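Long-range contacts in membrane-bound lytic murein transglycosylase A (PDB 6QK4), which probably cleaves the beta-1,4 linkage between N-acetylmuramic acid and N-acetylglucosamine in peptidoglycan, leaving a 1,6-anhydro bond on the muramic acid: residues Q19-R24 with G97-L102; T26-Q31 with F87-F92; W36-L41 with P298-V303; T81-Y86 with W342-N347. One frame throughout, in Å; residues are numbered along the deposited sequence.

Contact 1 of 4, residues Q19-R24 with G97-L102; sequences QIAAAR and GTLDGL
Ile20 faces Thr98 across a single beta bridge, CA to CA 4.4 Å, framed by two backbone hydrogen bonds: Leu99 N to Gln19 O (3.0 Å) and Ala21 N to Gly97 O (2.8 Å). Gly97 O also receives a CA-H...O contact from Ile20 CA at 3.2 Å. Gln19 O is gripped a second time, by a water that donates to it and accepts from Asp100 N, so a water links Gln19 O to Asp100 N beside the bridge.

Leu99 supplies the apolar part. Its two methyls reach the side chains of Gln19 and Ala21, one residue on each side of Ile20 along the chain: CD1 rests against Gln19 CB at 4.0 Å, and CD2 meets Ala21 CB at 3.9 Å. The Gln19 chain runs out extended past CG, and its OE1 accepts from Arg340, whose NE makes a salt bridge with Asp100 OD1. Gly97 takes a positive phi of 90°, which glycine adopts readily. This is an isolated beta bridge between two surface loops, tying the chain ahead of strand 25-27 to the connection that leads into strand 101-114.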
# COMPACT_ATOMS: atom_id res chain seq x y z
N GLN A 19 -25.06 -10.72 -2.07
CA GLN A 19 -25.36 -11.74 -3.08
C GLN A 19 -24.50 -12.99 -2.93
O GLN A 19 -23.42 -12.99 -2.32
CB GLN A 19 -25.19 -11.17 -4.48
CG GLN A 19 -26.21 -9.97 -4.73
CD GLN A 19 -25.94 -9.22 -6.02
OE1 GLN A 19 -24.79 -9.02 -6.38
NE2 GLN A 19 -27.02 -8.82 -6.75
N ILE A 20 -25.02 -14.10 -3.45
CA ILE A 20 -24.32 -15.39 -3.31
C ILE A 20 -24.28 -16.11 -4.64
O ILE A 20 -25.03 -15.83 -5.58
CB ILE A 20 -24.98 -16.29 -2.23
CG1 ILE A 20 -26.36 -16.70 -2.70
CG2 ILE A 20 -25.02 -15.59 -0.82
CD1 ILE A 20 -27.04 -17.73 -1.79
N ALA A 21 -23.37 -17.09 -4.71
CA ALA A 21 -23.15 -17.83 -5.95
C ALA A 21 -22.92 -19.31 -5.62
O ALA A 21 -22.46 -19.67 -4.54
CB ALA A 21 -21.94 -17.30 -6.75
N ALA A 22 -23.26 -20.17 -6.60
CA ALA A 22 -23.22 -21.63 -6.44
C ALA A 22 -21.84 -22.24 -6.73
O ALA A 22 -21.60 -23.40 -6.39
CB ALA A 22 -24.28 -22.23 -7.37
N ALA A 23 -20.91 -21.47 -7.30
CA ALA A 23 -19.57 -21.95 -7.61
C ALA A 23 -18.54 -20.92 -7.19
O ALA A 23 -18.82 -19.71 -7.11
CB ALA A 23 -19.42 -22.25 -9.11
N ARG A 24 -17.33 -21.41 -6.94
CA ARG A 24 -16.17 -20.55 -6.63
C ARG A 24 -15.84 -19.58 -7.78
O ARG A 24 -15.57 -18.38 -7.56
CB ARG A 24 -14.98 -21.46 -6.32
CG ARG A 24 -13.62 -20.78 -6.26
CD ARG A 24 -13.51 -19.99 -5.00
NE ARG A 24 -12.17 -20.06 -4.37
CZ ARG A 24 -11.88 -19.55 -3.18
NH1 ARG A 24 -12.82 -18.87 -2.49
NH2 ARG A 24 -10.64 -19.69 -2.66
N GLY A 97 -19.83 -19.37 -0.43
CA GLY A 97 -20.79 -18.93 -1.44
C GLY A 97 -21.04 -17.42 -1.52
O GLY A 97 -21.62 -16.94 -2.51
N THR A 98 -20.57 -16.64 -0.55
CA THR A 98 -20.87 -15.19 -0.54
C THR A 98 -19.96 -14.48 -1.53
O THR A 98 -18.81 -14.87 -1.72
CB THR A 98 -20.72 -14.56 0.85
OG1 THR A 98 -19.38 -14.70 1.38
CG2 THR A 98 -21.72 -15.11 1.84
N LEU A 99 -20.47 -13.41 -2.15
CA LEU A 99 -19.65 -12.65 -3.09
C LEU A 99 -19.00 -11.44 -2.46
O LEU A 99 -17.95 -11.02 -2.94
CB LEU A 99 -20.48 -12.17 -4.31
CG LEU A 99 -21.08 -13.34 -5.17
CD1 LEU A 99 -21.98 -12.76 -6.24
CD2 LEU A 99 -19.91 -14.06 -5.85
N ASP A 100 -19.51 -10.96 -1.31
CA ASP A 100 -18.90 -9.81 -0.63
C ASP A 100 -17.57 -10.17 0.02
O ASP A 100 -17.45 -11.23 0.69
CB ASP A 100 -19.81 -9.28 0.52
CG ASP A 100 -21.03 -8.54 0.02
OD1 ASP A 100 -21.04 -7.99 -1.07
OD2 ASP A 100 -21.98 -8.47 0.83
N GLY A 101 -16.58 -9.26 -0.12
CA GLY A 101 -15.34 -9.41 0.64
C GLY A 101 -14.69 -8.08 0.96
O GLY A 101 -15.18 -7.03 0.55
N LEU A 102 -13.62 -8.10 1.74
CA LEU A 102 -13.10 -6.88 2.33
C LEU A 102 -11.89 -6.38 1.56
O LEU A 102 -10.97 -7.15 1.22
CB LEU A 102 -12.75 -7.12 3.80
CG LEU A 102 -12.08 -5.96 4.51
CD1 LEU A 102 -13.11 -4.87 4.70
CD2 LEU A 102 -11.50 -6.41 5.84
O HOH W 1 -22.18 -11.45 -0.23

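Contact 2 of 4, residues T26-Q31 with F87-F92; sequences TPVAWQ and FTPFQF
Trp30 CG is turned beside its backbone N (chi1 -79°) and the indole is rotated by chi2 102°, which lays the ring over Pro89 and points NE1 at Phe87 O. Pro89 CD stands 3.8 Å from the centroid of the five-membered ring, 19° off its normal, a CH-pi contact over the face. The NE1 bond to Phe87 O (3.1 Å) leaves in the plane of the indole but reaches the oxygen from above the carbonyl plane, so face and edge together fix the ring's rotation. Its six-membered side also meets the Trp36 ring.

Toward the Gln91 end of strand 87-92 the chains pair antiparallel for a short stretch: Thr26 with Gln91 as the hydrogen-bonded pair, Pro27 with Phe90 as the non-hydrogen-bonded one. It adds strand 25-27 alongside strand 87-92, which is itself paired with strand 336-346. Val28 N extends the pairing with a bond to Pro89 O (3.0 Å), and Val28 CG2 packs on Pro89 CG.

On one face, Pro27 CB lies over the Phe90 ring, 4.0 Å from its centroid, while Phe345 meets that ring edge-to-face. On the other, Thr26 and Gln91 lie side by side, and one water accepts from Thr26 OG1 (2.8 Å) and Gln91 NE2 and donates to Gln91 O.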
# COMPACT_ATOMS: atom_id res chain seq x y z
N THR A 26 -17.31 -18.44 -11.69
CA THR A 26 -18.42 -18.52 -12.65
C THR A 26 -18.08 -17.64 -13.83
O THR A 26 -18.04 -16.40 -13.69
CB THR A 26 -19.74 -18.04 -12.04
OG1 THR A 26 -20.00 -18.73 -10.81
CG2 THR A 26 -20.89 -18.32 -13.06
N PRO A 27 -17.85 -18.19 -15.03
CA PRO A 27 -17.61 -17.32 -16.20
C PRO A 27 -18.82 -16.45 -16.53
O PRO A 27 -19.97 -16.90 -16.49
CB PRO A 27 -17.34 -18.32 -17.34
CG PRO A 27 -18.17 -19.57 -16.91
CD PRO A 27 -17.99 -19.63 -15.38
N VAL A 28 -18.55 -15.20 -16.87
CA VAL A 28 -19.61 -14.27 -17.26
C VAL A 28 -19.15 -13.50 -18.50
O VAL A 28 -17.99 -13.55 -18.89
CB VAL A 28 -19.98 -13.31 -16.12
CG1 VAL A 28 -20.40 -14.05 -14.86
CG2 VAL A 28 -18.75 -12.40 -15.80
N ALA A 29 -20.10 -12.83 -19.17
CA ALA A 29 -19.71 -11.99 -20.28
C ALA A 29 -19.14 -10.68 -19.74
O ALA A 29 -19.45 -10.26 -18.63
CB ALA A 29 -20.92 -11.66 -21.18
N TRP A 30 -18.31 -10.01 -20.54
CA TRP A 30 -17.85 -8.70 -20.10
C TRP A 30 -19.02 -7.75 -19.83
O TRP A 30 -18.94 -6.91 -18.95
CB TRP A 30 -16.86 -8.12 -21.13
CG TRP A 30 -15.50 -8.72 -20.98
CD1 TRP A 30 -14.92 -9.70 -21.74
CD2 TRP A 30 -14.56 -8.40 -19.95
NE1 TRP A 30 -13.64 -9.97 -21.26
CE2 TRP A 30 -13.41 -9.18 -20.17
CE3 TRP A 30 -14.57 -7.49 -18.90
CZ2 TRP A 30 -12.28 -9.11 -19.33
CZ3 TRP A 30 -13.44 -7.44 -18.06
CH2 TRP A 30 -12.32 -8.23 -18.30
N GLN A 31 -20.13 -7.90 -20.56
CA GLN A 31 -21.30 -7.08 -20.33
C GLN A 31 -21.93 -7.34 -18.96
O GLN A 31 -22.76 -6.54 -18.50
CB GLN A 31 -22.32 -7.39 -21.47
CG GLN A 31 -23.67 -6.60 -21.44
CD GLN A 31 -24.79 -7.26 -20.56
OE1 GLN A 31 -24.65 -8.41 -20.10
NE2 GLN A 31 -25.91 -6.53 -20.34
N PHE A 87 -9.14 -12.26 -22.63
CA PHE A 87 -9.42 -12.80 -21.31
C PHE A 87 -10.90 -13.01 -21.15
O PHE A 87 -11.71 -12.31 -21.77
CB PHE A 87 -8.94 -11.83 -20.15
CG PHE A 87 -7.44 -11.67 -20.09
CD1 PHE A 87 -6.80 -10.75 -20.90
CD2 PHE A 87 -6.71 -12.46 -19.21
CE1 PHE A 87 -5.37 -10.64 -20.91
CE2 PHE A 87 -5.28 -12.39 -19.18
CZ PHE A 87 -4.60 -11.42 -20.04
N THR A 88 -11.25 -13.97 -20.31
CA THR A 88 -12.60 -14.15 -19.84
C THR A 88 -12.70 -13.79 -18.36
O THR A 88 -11.89 -14.28 -17.56
CB THR A 88 -13.04 -15.61 -20.05
OG1 THR A 88 -13.06 -15.88 -21.47
CG2 THR A 88 -14.49 -15.83 -19.55
N PRO A 89 -13.70 -13.02 -17.95
CA PRO A 89 -13.87 -12.76 -16.51
C PRO A 89 -14.72 -13.82 -15.80
O PRO A 89 -15.72 -14.30 -16.33
CB PRO A 89 -14.56 -11.39 -16.51
CG PRO A 89 -15.50 -11.45 -17.80
CD PRO A 89 -14.75 -12.38 -18.77
N PHE A 90 -14.32 -14.16 -14.57
CA PHE A 90 -15.03 -15.16 -13.76
C PHE A 90 -15.44 -14.52 -12.45
O PHE A 90 -14.58 -14.14 -11.65
CB PHE A 90 -14.19 -16.39 -13.43
CG PHE A 90 -13.94 -17.30 -14.63
CD1 PHE A 90 -13.08 -16.87 -15.63
CD2 PHE A 90 -14.52 -18.59 -14.73
CE1 PHE A 90 -12.83 -17.65 -16.75
CE2 PHE A 90 -14.22 -19.39 -15.86
CZ PHE A 90 -13.40 -18.90 -16.86
N GLN A 91 -16.74 -14.43 -12.22
CA GLN A 91 -17.20 -13.96 -10.90
C GLN A 91 -16.65 -14.86 -9.79
O GLN A 91 -16.70 -16.08 -9.90
CB GLN A 91 -18.76 -13.93 -10.92
CG GLN A 91 -19.37 -13.81 -9.53
CD GLN A 91 -20.82 -14.20 -9.55
OE1 GLN A 91 -21.68 -13.37 -9.84
NE2 GLN A 91 -21.10 -15.45 -9.24
N PHE A 92 -16.03 -14.25 -8.75
CA PHE A 92 -15.26 -14.98 -7.74
C PHE A 92 -15.99 -14.96 -6.41
O PHE A 92 -16.32 -13.87 -5.89
CB PHE A 92 -13.91 -14.32 -7.59
CG PHE A 92 -12.95 -15.04 -6.67
CD1 PHE A 92 -12.76 -16.40 -6.79
CD2 PHE A 92 -12.23 -14.32 -5.72
CE1 PHE A 92 -11.81 -17.07 -5.96
CE2 PHE A 92 -11.33 -15.00 -4.87
CZ PHE A 92 -11.12 -16.36 -5.00
O HOH W 2 -18.78 -17.41 -8.70

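Contact 3 of 4, residues W36-L41 with P298-V303; sequences WQDDSL and PLNRLV
Asp39 reaches across to strand 298-307 with both carboxylate oxygens, and the closest polar contacts gather around it. CG lies anti to the backbone N (chi1 -175°), which sends the carboxylate straight at the strand. OD2 takes the backbone N-H of Leu302 at 2.8 Å in a nearly linear bond, 171° at the hydrogen, met from above the carboxylate plane. OD1 forms a salt bridge with Arg301 NH1 (3.2 Å); the two side chains cross at about a right angle, with their flat groups 30° apart. The same OD1 accepts from Leu41 N at 2.9 Å, closing an Asx turn that holds the loop in shape while it grips the strand. Asp39 CB is pressed to 3.3 Å from Asn300 O. Beside this, Leu302 CD2 meets Leu41 CD2 at 4.1 Å and comes up to the edge of the Trp36 ring at CZ3, a hydrophobic patch that Phe83 of helix 76-86 continues.

The outer side is looser. Asp38, exposed, lies alongside Asn300 and points the same way, with OD2 and ND2 3.8 Å apart; their polar partners are instead the backbone N and O of Ala13.

The buried Asp39 carboxylate is thus probably well compensated: Arg271 makes a second salt bridge to OD2, and two backbone N-H groups add to the two arginines. Such surroundings would be expected to keep it ionised, so the loop ahead of helix 44-55 is tied to the 3D-domain strand chiefly through one charged side chain.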
# COMPACT_ATOMS: atom_id res chain seq x y z
N TRP A 36 -17.25 -2.35 -15.31
CA TRP A 36 -16.16 -2.43 -16.30
C TRP A 36 -16.02 -1.11 -17.06
O TRP A 36 -14.91 -0.63 -17.29
CB TRP A 36 -16.42 -3.60 -17.26
CG TRP A 36 -15.53 -3.76 -18.43
CD1 TRP A 36 -15.87 -3.80 -19.77
CD2 TRP A 36 -14.12 -3.99 -18.37
NE1 TRP A 36 -14.75 -4.06 -20.53
CE2 TRP A 36 -13.66 -4.13 -19.69
CE3 TRP A 36 -13.20 -4.02 -17.32
CZ2 TRP A 36 -12.29 -4.33 -20.01
CZ3 TRP A 36 -11.81 -4.28 -17.64
CH2 TRP A 36 -11.38 -4.43 -18.96
N GLN A 37 -17.14 -0.51 -17.50
CA GLN A 37 -17.01 0.74 -18.25
C GLN A 37 -16.66 1.94 -17.39
O GLN A 37 -16.26 2.99 -17.93
CB GLN A 37 -18.33 1.03 -18.99
CG GLN A 37 -18.70 -0.13 -19.87
CD GLN A 37 -17.83 -0.25 -21.10
OE1 GLN A 37 -17.01 0.60 -21.40
NE2 GLN A 37 -18.04 -1.32 -21.86
N ASP A 38 -16.80 1.83 -16.05
CA ASP A 38 -16.47 2.91 -15.13
C ASP A 38 -14.95 3.09 -14.94
O ASP A 38 -14.48 4.18 -14.56
CB ASP A 38 -17.16 2.64 -13.81
CG ASP A 38 -18.65 2.74 -13.91
OD1 ASP A 38 -19.14 3.77 -14.48
OD2 ASP A 38 -19.32 1.81 -13.35
N ASP A 39 -14.18 2.06 -15.23
CA ASP A 39 -12.73 2.18 -15.12
C ASP A 39 -12.17 2.80 -16.41
O ASP A 39 -12.40 2.28 -17.52
CB ASP A 39 -12.14 0.78 -14.88
CG ASP A 39 -10.60 0.83 -14.61
OD1 ASP A 39 -10.03 1.94 -14.55
OD2 ASP A 39 -10.01 -0.25 -14.46
N SER A 40 -11.46 3.92 -16.25
CA SER A 40 -10.79 4.55 -17.38
C SER A 40 -9.78 3.63 -18.02
O SER A 40 -9.45 3.80 -19.21
CB SER A 40 -10.05 5.80 -16.93
OG SER A 40 -8.96 5.46 -16.04
N LEU A 41 -9.23 2.69 -17.22
CA LEU A 41 -8.12 1.78 -17.56
C LEU A 41 -6.78 2.50 -17.64
O LEU A 41 -5.78 1.85 -17.96
CB LEU A 41 -8.34 1.00 -18.89
CG LEU A 41 -9.52 0.02 -18.82
CD1 LEU A 41 -9.75 -0.59 -20.20
CD2 LEU A 41 -9.25 -1.10 -17.78
N PRO A 298 -18.05 5.13 -5.62
CA PRO A 298 -17.63 3.88 -6.26
C PRO A 298 -16.22 3.92 -6.82
O PRO A 298 -15.80 4.92 -7.43
CB PRO A 298 -18.61 3.68 -7.41
CG PRO A 298 -19.87 4.46 -6.91
CD PRO A 298 -19.37 5.60 -6.10
N LEU A 299 -15.53 2.78 -6.68
CA LEU A 299 -14.16 2.59 -7.16
C LEU A 299 -14.16 1.25 -7.91
O LEU A 299 -14.30 0.19 -7.29
CB LEU A 299 -13.17 2.59 -5.99
CG LEU A 299 -11.70 2.31 -6.41
CD1 LEU A 299 -11.25 3.35 -7.39
CD2 LEU A 299 -10.94 2.52 -5.07
N ASN A 300 -14.15 1.32 -9.24
CA ASN A 300 -14.16 0.14 -10.08
C ASN A 300 -12.85 0.07 -10.84
O ASN A 300 -12.53 0.98 -11.61
CB ASN A 300 -15.33 0.23 -11.08
CG ASN A 300 -16.68 -0.02 -10.40
OD1 ASN A 300 -17.06 -1.17 -10.17
ND2 ASN A 300 -17.41 1.05 -10.12
N ARG A 301 -12.03 -0.97 -10.59
CA ARG A 301 -10.63 -0.85 -11.02
C ARG A 301 -10.12 -2.23 -11.46
O ARG A 301 -10.26 -3.19 -10.68
CB ARG A 301 -9.68 -0.41 -9.86
CG ARG A 301 -9.18 1.05 -9.77
CD ARG A 301 -8.20 1.30 -10.79
NE ARG A 301 -7.40 2.52 -10.76
CZ ARG A 301 -7.62 3.59 -11.50
NH1 ARG A 301 -8.75 3.72 -12.21
NH2 ARG A 301 -6.73 4.58 -11.49
N LEU A 302 -9.54 -2.32 -12.66
CA LEU A 302 -8.80 -3.51 -13.06
C LEU A 302 -7.42 -3.43 -12.42
O LEU A 302 -6.69 -2.46 -12.63
CB LEU A 302 -8.67 -3.58 -14.58
CG LEU A 302 -7.89 -4.82 -15.09
CD1 LEU A 302 -8.54 -6.17 -14.75
CD2 LEU A 302 -7.71 -4.67 -16.59
N VAL A 303 -7.10 -4.44 -11.62
CA VAL A 303 -5.84 -4.51 -10.89
C VAL A 303 -5.21 -5.88 -11.16
O VAL A 303 -5.80 -6.80 -11.79
CB VAL A 303 -6.05 -4.30 -9.38
CG1 VAL A 303 -6.76 -2.91 -9.13
CG2 VAL A 303 -6.98 -5.38 -8.79

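Contact 4 of 4, residues T81-Y86 with W342-N347; sequences TFFETY and WLLFPN
Two hydrogen bonds run from Asn347 to the last turn of helix 76-86. The stronger joins Asn347 N to Tyr86 O at 2.7 Å and is almost straight. The other, from Asn347 ND2 to Thr85 O at 2.8 Å, is weak, bent to 123° at the hydrogen. Asn347 CG stands beside its own backbone N (chi1 -68°), which folds the amide back against the Tyr86 carbonyl and carries ND2 past it to Thr85. The amide's OD1 is held by the Thr88 hydroxyl, so both ends of the group are engaged. A water extends the network by accepting from ND2 at 3.0 Å and donating to Glu84 O. Carbonyls 84, 85 and 86 are all addressed in this way. Pro346 CA adds a CA-H...O contact to Tyr86 O (3.4 Å).

Within the helix, Thr81 O accepts from Thr85 N and Thr85 OG1, which arrive from opposite faces of the carbonyl plane.

The apolar share is thin: Phe83 CD1 and Leu344 CD2 are 4.4 Å apart, the methyl lying oblique to the ring. Phe82 CD2 lies over the centre of one face of the Phe83 ring. Leu344 also touches Trp30 and Phe87, which fill in around this meeting point.

The axes of helix segment 81-86 and strand segment 342-346 pass 9.0 Å apart at 70°, a helix laid across a strand. Here the C-terminal end of helix 76-86 is met by the chain leaving strand 336-346, just where the helix gives way to strand 87-92.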
# COMPACT_ATOMS: atom_id res chain seq x y z
N THR A 81 -10.30 -3.19 -25.62
CA THR A 81 -10.52 -4.26 -26.61
C THR A 81 -9.61 -5.45 -26.37
O THR A 81 -10.03 -6.63 -26.44
CB THR A 81 -10.33 -3.67 -28.00
OG1 THR A 81 -11.36 -2.72 -28.15
CG2 THR A 81 -10.42 -4.77 -29.06
N PHE A 82 -8.37 -5.18 -26.01
CA PHE A 82 -7.46 -6.26 -25.69
C PHE A 82 -7.99 -7.11 -24.54
O PHE A 82 -7.91 -8.33 -24.59
CB PHE A 82 -6.08 -5.66 -25.33
CG PHE A 82 -5.17 -6.61 -24.64
CD1 PHE A 82 -4.43 -7.47 -25.38
CD2 PHE A 82 -5.03 -6.61 -23.24
CE1 PHE A 82 -3.55 -8.38 -24.82
CE2 PHE A 82 -4.16 -7.53 -22.65
CZ PHE A 82 -3.39 -8.41 -23.44
N PHE A 83 -8.36 -6.49 -23.41
CA PHE A 83 -8.77 -7.31 -22.28
C PHE A 83 -10.03 -8.12 -22.63
O PHE A 83 -10.16 -9.29 -22.25
CB PHE A 83 -9.01 -6.41 -21.05
CG PHE A 83 -7.75 -5.92 -20.44
CD1 PHE A 83 -6.90 -6.83 -19.82
CD2 PHE A 83 -7.40 -4.58 -20.45
CE1 PHE A 83 -5.69 -6.40 -19.19
CE2 PHE A 83 -6.20 -4.14 -19.82
CZ PHE A 83 -5.37 -5.06 -19.22
N GLU A 84 -10.94 -7.52 -23.41
CA GLU A 84 -12.21 -8.18 -23.76
C GLU A 84 -11.96 -9.33 -24.71
O GLU A 84 -12.69 -10.32 -24.69
CB GLU A 84 -13.19 -7.16 -24.37
CG GLU A 84 -13.75 -6.15 -23.32
CD GLU A 84 -14.71 -5.21 -23.94
OE1 GLU A 84 -14.96 -5.39 -25.17
OE2 GLU A 84 -15.20 -4.28 -23.29
N THR A 85 -10.89 -9.25 -25.51
CA THR A 85 -10.55 -10.21 -26.54
C THR A 85 -9.69 -11.36 -26.01
O THR A 85 -9.87 -12.50 -26.44
CB THR A 85 -9.78 -9.49 -27.68
OG1 THR A 85 -10.63 -8.54 -28.32
CG2 THR A 85 -9.23 -10.46 -28.74
N TYR A 86 -8.74 -11.08 -25.10
CA TYR A 86 -7.79 -12.09 -24.69
C TYR A 86 -8.13 -12.77 -23.38
O TYR A 86 -7.49 -13.78 -23.05
CB TYR A 86 -6.38 -11.50 -24.63
CG TYR A 86 -5.80 -11.36 -26.02
CD1 TYR A 86 -6.04 -10.22 -26.78
CD2 TYR A 86 -4.98 -12.36 -26.55
CE1 TYR A 86 -5.49 -10.09 -28.11
CE2 TYR A 86 -4.45 -12.24 -27.84
CZ TYR A 86 -4.72 -11.10 -28.60
OH TYR A 86 -4.20 -10.95 -29.88
N TRP A 342 -13.93 -10.13 -9.88
CA TRP A 342 -13.89 -11.08 -10.99
C TRP A 342 -12.43 -11.38 -11.31
O TRP A 342 -11.63 -10.45 -11.50
CB TRP A 342 -14.55 -10.50 -12.25
CG TRP A 342 -16.04 -10.22 -12.05
CD1 TRP A 342 -17.07 -10.96 -12.56
CD2 TRP A 342 -16.65 -9.17 -11.23
NE1 TRP A 342 -18.31 -10.42 -12.12
CE2 TRP A 342 -18.05 -9.37 -11.28
CE3 TRP A 342 -16.14 -8.13 -10.43
CZ2 TRP A 342 -18.97 -8.50 -10.63
CZ3 TRP A 342 -17.07 -7.29 -9.71
CH2 TRP A 342 -18.47 -7.49 -9.85
N LEU A 343 -12.09 -12.67 -11.42
CA LEU A 343 -10.74 -13.06 -11.84
C LEU A 343 -10.72 -13.23 -13.36
O LEU A 343 -11.64 -13.80 -13.94
CB LEU A 343 -10.35 -14.38 -11.18
CG LEU A 343 -10.41 -14.49 -9.66
CD1 LEU A 343 -9.55 -15.66 -9.16
CD2 LEU A 343 -9.91 -13.28 -8.96
N LEU A 344 -9.70 -12.69 -14.00
CA LEU A 344 -9.55 -12.88 -15.44
C LEU A 344 -8.62 -14.07 -15.71
O LEU A 344 -7.58 -14.19 -15.07
CB LEU A 344 -8.94 -11.65 -16.10
CG LEU A 344 -9.82 -10.40 -16.29
CD1 LEU A 344 -10.29 -9.86 -15.02
CD2 LEU A 344 -9.02 -9.39 -17.00
N PHE A 345 -8.98 -14.89 -16.71
CA PHE A 345 -8.07 -15.97 -17.12
C PHE A 345 -7.87 -15.83 -18.61
O PHE A 345 -8.83 -15.56 -19.33
CB PHE A 345 -8.66 -17.34 -16.80
CG PHE A 345 -8.63 -17.64 -15.34
CD1 PHE A 345 -7.48 -18.14 -14.75
CD2 PHE A 345 -9.73 -17.34 -14.54
CE1 PHE A 345 -7.41 -18.36 -13.37
CE2 PHE A 345 -9.70 -17.54 -13.18
CZ PHE A 345 -8.53 -18.05 -12.57
N PRO A 346 -6.66 -16.04 -19.13
CA PRO A 346 -6.45 -15.85 -20.57
C PRO A 346 -7.15 -16.90 -21.41
O PRO A 346 -7.18 -18.08 -21.04
CB PRO A 346 -4.94 -15.96 -20.74
CG PRO A 346 -4.43 -16.52 -19.52
CD PRO A 346 -5.38 -16.16 -18.40
N ASN A 347 -7.72 -16.46 -22.53
CA ASN A 347 -8.45 -17.37 -23.42
C ASN A 347 -7.54 -18.45 -23.97
O ASN A 347 -7.92 -19.63 -23.98
CB ASN A 347 -9.12 -16.59 -24.55
CG ASN A 347 -10.23 -15.73 -24.05
OD1 ASN A 347 -10.81 -16.02 -23.00
ND2 ASN A 347 -10.55 -14.65 -24.77
O HOH W 3 -13.01 -12.98 -24.36

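How the contacts relate
Contacts 2, 3 and 4 form one continuous cluster, with contact 1 joined to it through contact 2. The centres of contacts 2 and 4 are 9 Å apart, and strands 87-92 and 336-346 are neighbours: Phe90 N lies 2.8 Å from Leu343 O, a probable hydrogen bond. Contact 3 meets contact 4 where Trp36 NE1 comes within 2.8 Å of Glu84 OE2, and contact 2 where Trp30 CZ3 approaches Trp36 CE3 at 3.5 Å. Ala21 CB packs on Gln91 NE2 at 3.2 Å, linking contacts 1 and 2, whose centres are 14 Å apart. Contacts 1 and 3 do not touch, their nearest atoms being about 11 Å apart.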